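OxsB protein (Bacillus megaterium, PDB 5UL3) catalyses the oxidative ring contraction of dAMP to an oxetane aldehyde in oxetanocin A biosynthesis, using S-adenosylmethionine, a [4Fe-4S] cluster and cobalamin. Local coordinates at residues A304-E308 with Q341-I345; I392-A398 with A426-F432. All blocks are in the same frame, centred on the assembly; numbering follows the deposited sequence. Where two conformers were deposited one is given.

How the contacts relate
Both contacts belong to the partial TIM barrel of the radical SAM domain, and both reach the same sheet. From the N terminus, strand 305-311 comes first, and contact 1 closes the loop to helix 335-351, which packs back on that strand. The chain then runs through strand 357-360, the neighbour of both 305-311 and 393-398, and on through helix 374-386. Contact 2 opens on strand 393-398 and closes after helix 410-426. The two loops follow in series, neither crossing nor enclosing the other. Contact 1 ties a helix to the sheet; contact 2 lays the loop after helix 410-426, and the start of strand 432-436, beside strand 393-398. Their centres lie about 13 Å apart.

Contact 1. Residues A304-E308 with Q341-I345; sequences ALTLE and QLDDI
The side-chain amide of Q341 meets L307 with its oxygen end, while NE2 is gripped twice, by OE1 of Q337 and, weakly, by the backbone oxygen of V287. With NE2 so held, OE1 lies 3.4 Å from CD1 of L307, and the glutamine side chain stands roughly perpendicular to the leucine. L307 is the hub of the packing. Its CG stands anti to the backbone N (chi1 -174°), which sends the fork towards the helix: CD1 also meets CD1 of I345 at 3.5 Å, and CD2 rests against CD2 of L342 at 3.7 Å. This is the first beta-alpha unit of the radical SAM barrel, helix 335-351 running back along strand 305-311 on its way to the parallel strand 357-360. The axes of 305-307 and 341-345 lie 9.5 Å apart at 164°, nearly antiparallel. Two residues earlier on the strand, the side chains of L305 and I345 pass alongside, pointing opposite ways, with L305 CD2 3.6 Å from I345 CG2. Branched at CB, I345 reaches both leucines, CG2 serving L305 and CD1 serving L307. That same CD1 lies 3.5 Å from T306 O, a buried carbonyl oxygen with no polar partner in the model. Alternate residues turn from the helix: T306 OG1 bonds to L136 O, and E308 binds cobalamin through OE2 while OE1 pairs with R311.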
loop_
_atom_site.group_PDB
_atom_site.type_symbol
_atom_site.label_atom_id
_atom_site.label_comp_id
_atom_site.label_asym_id
_atom_site.label_seq_id
_atom_site.Cartn_x
_atom_site.Cartn_y
_atom_site.Cartn_z
ATOM N N ALA A 304 -3.249 2.614 11.488
ATOM C CA ALA A 304 -4.019 3.339 10.481
ATOM C C ALA A 304 -5.114 2.486 9.843
ATOM O O ALA A 304 -4.943 1.281 9.628
ATOM C CB ALA A 304 -3.094 3.843 9.370
ATOM N N LEU A 305 -6.214 3.146 9.481
ATOM C CA LEU A 305 -7.265 2.529 8.671
ATOM C C LEU A 305 -6.889 2.537 7.190
ATOM O O LEU A 305 -6.288 3.489 6.693
ATOM C CB LEU A 305 -8.577 3.287 8.842
ATOM C CG LEU A 305 -8.973 3.500 10.298
ATOM C CD1 LEU A 305 -9.991 4.609 10.376
ATOM C CD2 LEU A 305 -9.534 2.199 10.828
ATOM N N THR A 306 -7.265 1.461 6.495
ATOM C CA THR A 306 -7.007 1.293 5.071
ATOM C C THR A 306 -8.267 0.761 4.407
ATOM O O THR A 306 -9.173 0.252 5.070
ATOM C CB THR A 306 -5.854 0.317 4.823
ATOM O OG1 THR A 306 -6.199 -0.957 5.381
ATOM C CG2 THR A 306 -4.554 0.820 5.463
ATOM N N LEU A 307 -8.316 0.884 3.080
ATOM C CA LEU A 307 -9.360 0.261 2.274
ATOM C C LEU A 307 -8.835 0.234 0.847
ATOM O O LEU A 307 -8.092 1.129 0.446
ATOM C CB LEU A 307 -10.674 1.039 2.311
ATOM C CG LEU A 307 -11.846 0.354 1.594
ATOM C CD1 LEU A 307 -12.094 -1.034 2.197
ATOM C CD2 LEU A 307 -13.107 1.215 1.694
ATOM N N GLU A 308 -9.212 -0.793 0.094
ATOM C CA GLU A 308 -8.904 -0.860 -1.333
ATOM C C GLU A 308 -10.227 -0.759 -2.078
ATOM O O GLU A 308 -11.086 -1.637 -1.931
ATOM C CB GLU A 308 -8.160 -2.155 -1.676
ATOM C CG GLU A 308 -7.499 -2.129 -3.094
ATOM C CD GLU A 308 -6.770 -3.425 -3.471
ATOM O OE1 GLU A 308 -7.209 -4.512 -3.036
ATOM O OE2 GLU A 308 -5.762 -3.361 -4.233
ATOM N N GLN A 341 -18.432 0.125 2.894
ATOM C CA GLN A 341 -17.193 -0.319 3.520
ATOM C C GLN A 341 -16.500 0.835 4.237
ATOM O O GLN A 341 -15.928 0.650 5.317
ATOM C CB GLN A 341 -16.266 -0.952 2.470
ATOM C CG GLN A 341 -16.869 -2.273 1.926
ATOM C CD GLN A 341 -15.880 -3.108 1.138
ATOM O OE1 GLN A 341 -14.666 -3.023 1.339
ATOM N NE2 GLN A 341 -16.404 -3.940 0.241
ATOM N N LEU A 342 -16.535 2.033 3.650
ATOM C CA LEU A 342 -15.965 3.192 4.340
ATOM C C LEU A 342 -16.706 3.453 5.647
ATOM O O LEU A 342 -16.082 3.706 6.692
ATOM C CB LEU A 342 -16.012 4.422 3.427
ATOM C CG LEU A 342 -14.975 4.459 2.280
ATOM C CD1 LEU A 342 -15.376 5.533 1.279
ATOM C CD2 LEU A 342 -13.537 4.690 2.806
ATOM N N ASP A 343 -18.036 3.370 5.611
ATOM C CA ASP A 343 -18.828 3.563 6.823
ATOM C C ASP A 343 -18.462 2.543 7.895
ATOM O O ASP A 343 -18.316 2.901 9.071
ATOM C CB ASP A 343 -20.317 3.491 6.489
ATOM C CG ASP A 343 -21.197 3.678 7.715
ATOM O OD1 ASP A 343 -21.323 4.827 8.178
ATOM O OD2 ASP A 343 -21.753 2.676 8.219
ATOM N N ASP A 344 -18.303 1.269 7.505
ATOM C CA ASP A 344 -17.940 0.220 8.454
ATOM C C ASP A 344 -16.603 0.504 9.118
ATOM O O ASP A 344 -16.478 0.436 10.348
ATOM C CB ASP A 344 -17.860 -1.148 7.763
ATOM C CG ASP A 344 -19.201 -1.670 7.307
ATOM O OD1 ASP A 344 -20.236 -1.154 7.773
ATOM O OD2 ASP A 344 -19.223 -2.603 6.458
ATOM N N ILE A 345 -15.586 0.799 8.308
ATOM C CA ILE A 345 -14.248 0.994 8.839
ATOM C C ILE A 345 -14.206 2.229 9.727
ATOM O O ILE A 345 -13.577 2.225 10.794
ATOM C CB ILE A 345 -13.244 1.076 7.677
ATOM C CG1 ILE A 345 -13.160 -0.280 6.976
ATOM C CG2 ILE A 345 -11.875 1.507 8.169
ATOM C CD1 ILE A 345 -12.584 -0.196 5.601
#

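Contact 2. Residues I392-A398 with A426-F432; sequences IKFDFAA and AGADRIF
In the radical SAM barrel, helix 410-426 ends in a Schellman motif at G427, after which the chain runs beside strand 393-398. Glycine suits its positive phi (120°), and without a side chain its CA approaches I392 O to 3.4 Å in a CA-H...O contact, where a CB would clash. F394 N donates to G427 O (2.9 Å), and F394 O accepts D429 N (2.8 Å). D395 OD1 then receives R430 N at 3.0 Å from above the carboxylate plane. After a one-residue shift of register, parallel pairing sets in at A397 and F432: F432 N bonds to F396 O and A398 N to F432 O (2.8 Å). A428 CA lies over the centre of one face of F394, which also touches L385 of helix 374-386. I431 CG1 sits over F396, 3.9 Å from the ring centroid, a CH-pi contact; this ring also meets W420 of helix 410-426. A397 lines a pocket holding dithiothreitol, and the F432 side chain lies close to E436, which binds S-adenosylmethionine. D395 OD1 and D429 OD2 approach to 3.8 Å, so their charges would tend to repel; the bond from H357 NE2 to D429 OD2 and the nearby R430 and K393 probably ease this.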
loop_
_atom_site.group_PDB
_atom_site.type_symbol
_atom_site.label_atom_id
_atom_site.label_comp_id
_atom_site.label_asym_id
_atom_site.label_seq_id
_atom_site.Cartn_x
_atom_site.Cartn_y
_atom_site.Cartn_z
ATOM N N ILE A 392 -14.018 13.412 6.969
ATOM C CA ILE A 392 -12.885 12.498 7.004
ATOM C C ILE A 392 -11.765 13.078 6.153
ATOM O O ILE A 392 -11.952 14.035 5.408
ATOM C CB ILE A 392 -13.242 11.083 6.506
ATOM C CG1 ILE A 392 -13.391 11.081 4.985
ATOM C CG2 ILE A 392 -14.512 10.549 7.197
ATOM C CD1 ILE A 392 -13.169 9.703 4.380
ATOM N N LYS A 393 -10.583 12.486 6.287
ATOM C CA LYS A 393 -9.493 12.730 5.354
ATOM C C LYS A 393 -9.082 11.411 4.711
ATOM O O LYS A 393 -9.178 10.348 5.336
ATOM C CB LYS A 393 -8.318 13.390 6.061
ATOM C CG LYS A 393 -8.723 14.750 6.618
ATOM C CD LYS A 393 -7.542 15.614 6.967
ATOM C CE LYS A 393 -7.982 17.051 7.228
ATOM N NZ LYS A 393 -8.380 17.768 5.982
ATOM N N PHE A 394 -8.645 11.460 3.450
ATOM C CA PHE A 394 -8.200 10.217 2.838
ATOM C C PHE A 394 -7.082 10.495 1.843
ATOM O O PHE A 394 -7.025 11.562 1.224
ATOM C CB PHE A 394 -9.373 9.439 2.192
ATOM C CG PHE A 394 -10.057 10.134 1.028
ATOM C CD1 PHE A 394 -11.037 11.090 1.249
ATOM C CD2 PHE A 394 -9.776 9.763 -0.290
ATOM C CE1 PHE A 394 -11.707 11.713 0.183
ATOM C CE2 PHE A 394 -10.441 10.374 -1.373
ATOM C CZ PHE A 394 -11.414 11.347 -1.129
ATOM N N ASP A 395 -6.161 9.541 1.744
ATOM C CA ASP A 395 -5.029 9.605 0.829
ATOM C C ASP A 395 -5.203 8.571 -0.281
ATOM O O ASP A 395 -5.728 7.485 -0.040
ATOM C CB ASP A 395 -3.719 9.315 1.564
ATOM C CG ASP A 395 -3.405 10.338 2.673
ATOM O OD1 ASP A 395 -4.158 11.321 2.858
ATOM O OD2 ASP A 395 -2.405 10.122 3.371
ATOM N N PHE A 396 -4.721 8.883 -1.487
ATOM C CA PHE A 396 -4.685 7.889 -2.560
ATOM C C PHE A 396 -3.601 8.280 -3.552
ATOM O O PHE A 396 -3.007 9.351 -3.448
ATOM C CB PHE A 396 -6.040 7.731 -3.254
ATOM C CG PHE A 396 -6.555 8.985 -3.941
ATOM C CD1 PHE A 396 -6.236 9.249 -5.261
ATOM C CD2 PHE A 396 -7.423 9.851 -3.279
ATOM C CE1 PHE A 396 -6.740 10.392 -5.906
ATOM C CE2 PHE A 396 -7.941 10.979 -3.914
ATOM C CZ PHE A 396 -7.604 11.246 -5.227
ATOM N N ALA A 397 -3.348 7.392 -4.516
ATOM C CA ALA A 397 -2.336 7.605 -5.542
ATOM C C ALA A 397 -2.996 7.773 -6.908
ATOM O O ALA A 397 -4.082 7.246 -7.155
ATOM C CB ALA A 397 -1.352 6.436 -5.606
ATOM N N ALA A 398 -2.325 8.506 -7.792
ATOM C CA ALA A 398 -2.877 8.738 -9.129
ATOM C C ALA A 398 -1.758 9.050 -10.108
ATOM O O ALA A 398 -0.710 9.575 -9.721
ATOM C CB ALA A 398 -3.885 9.893 -9.126
ATOM N N ALA A 426 -14.349 16.375 -0.359
ATOM C CA ALA A 426 -14.697 15.226 0.468
ATOM C C ALA A 426 -13.578 14.802 1.412
ATOM O O ALA A 426 -13.778 13.863 2.191
ATOM C CB ALA A 426 -15.094 14.047 -0.420
ATOM N N GLY A 427 -12.400 15.420 1.334
ATOM C CA GLY A 427 -11.342 15.090 2.268
ATOM C C GLY A 427 -10.041 14.555 1.710
ATOM O O GLY A 427 -9.171 14.140 2.487
ATOM N N ALA A 428 -9.877 14.555 0.384
ATOM C CA ALA A 428 -8.599 14.157 -0.197
ATOM C C ALA A 428 -7.488 15.004 0.413
ATOM O O ALA A 428 -7.569 16.232 0.434
ATOM C CB ALA A 428 -8.630 14.319 -1.719
ATOM N N ASP A 429 -6.464 14.335 0.936
ATOM C CA ASP A 429 -5.470 14.994 1.782
ATOM C C ASP A 429 -4.077 14.901 1.178
ATOM O O ASP A 429 -3.679 15.786 0.414
ATOM C CB ASP A 429 -5.503 14.371 3.176
ATOM C CG ASP A 429 -4.588 15.079 4.157
ATOM O OD1 ASP A 429 -4.284 16.270 3.943
ATOM O OD2 ASP A 429 -4.152 14.424 5.112
ATOM N N ARG A 430 -3.312 13.858 1.521
ATOM C CA ARG A 430 -1.974 13.666 0.967
ATOM C C ARG A 430 -2.090 12.716 -0.226
ATOM O O ARG A 430 -2.186 11.498 -0.054
ATOM C CB ARG A 430 -1.008 13.142 2.021
ATOM C CG ARG A 430 -0.352 14.292 2.795
ATOM C CD ARG A 430 0.548 13.831 3.919
ATOM N NE ARG A 430 -0.232 13.621 5.120
ATOM C CZ ARG A 430 -0.368 14.513 6.096
ATOM N NH1 ARG A 430 -1.123 14.217 7.141
ATOM N NH2 ARG A 430 0.256 15.683 6.035
ATOM N N ILE A 431 -2.075 13.278 -1.443
ATOM C CA ILE A 431 -2.211 12.496 -2.675
ATOM C C ILE A 431 -0.825 12.287 -3.281
ATOM O O ILE A 431 -0.003 13.223 -3.337
ATOM C CB ILE A 431 -3.172 13.188 -3.677
ATOM C CG1 ILE A 431 -4.656 12.928 -3.378
ATOM C CG2 ILE A 431 -2.937 12.703 -5.102
ATOM C CD1 ILE A 431 -5.025 12.477 -1.981
ATOM N N PHE A 432 -0.552 11.050 -3.725
ATOM C CA PHE A 432 0.721 10.686 -4.343
ATOM C C PHE A 432 0.520 10.683 -5.854
ATOM O O PHE A 432 -0.372 9.993 -6.346
ATOM C CB PHE A 432 1.173 9.294 -3.883
ATOM C CG PHE A 432 2.449 8.822 -4.511
ATOM C CD1 PHE A 432 2.431 8.098 -5.706
ATOM C CD2 PHE A 432 3.672 9.066 -3.909
ATOM C CE1 PHE A 432 3.614 7.666 -6.291
ATOM C CE2 PHE A 432 4.859 8.636 -4.486
ATOM C CZ PHE A 432 4.831 7.932 -5.677
HETATM O O HOH W 1 -15.303 14.159 4.474
#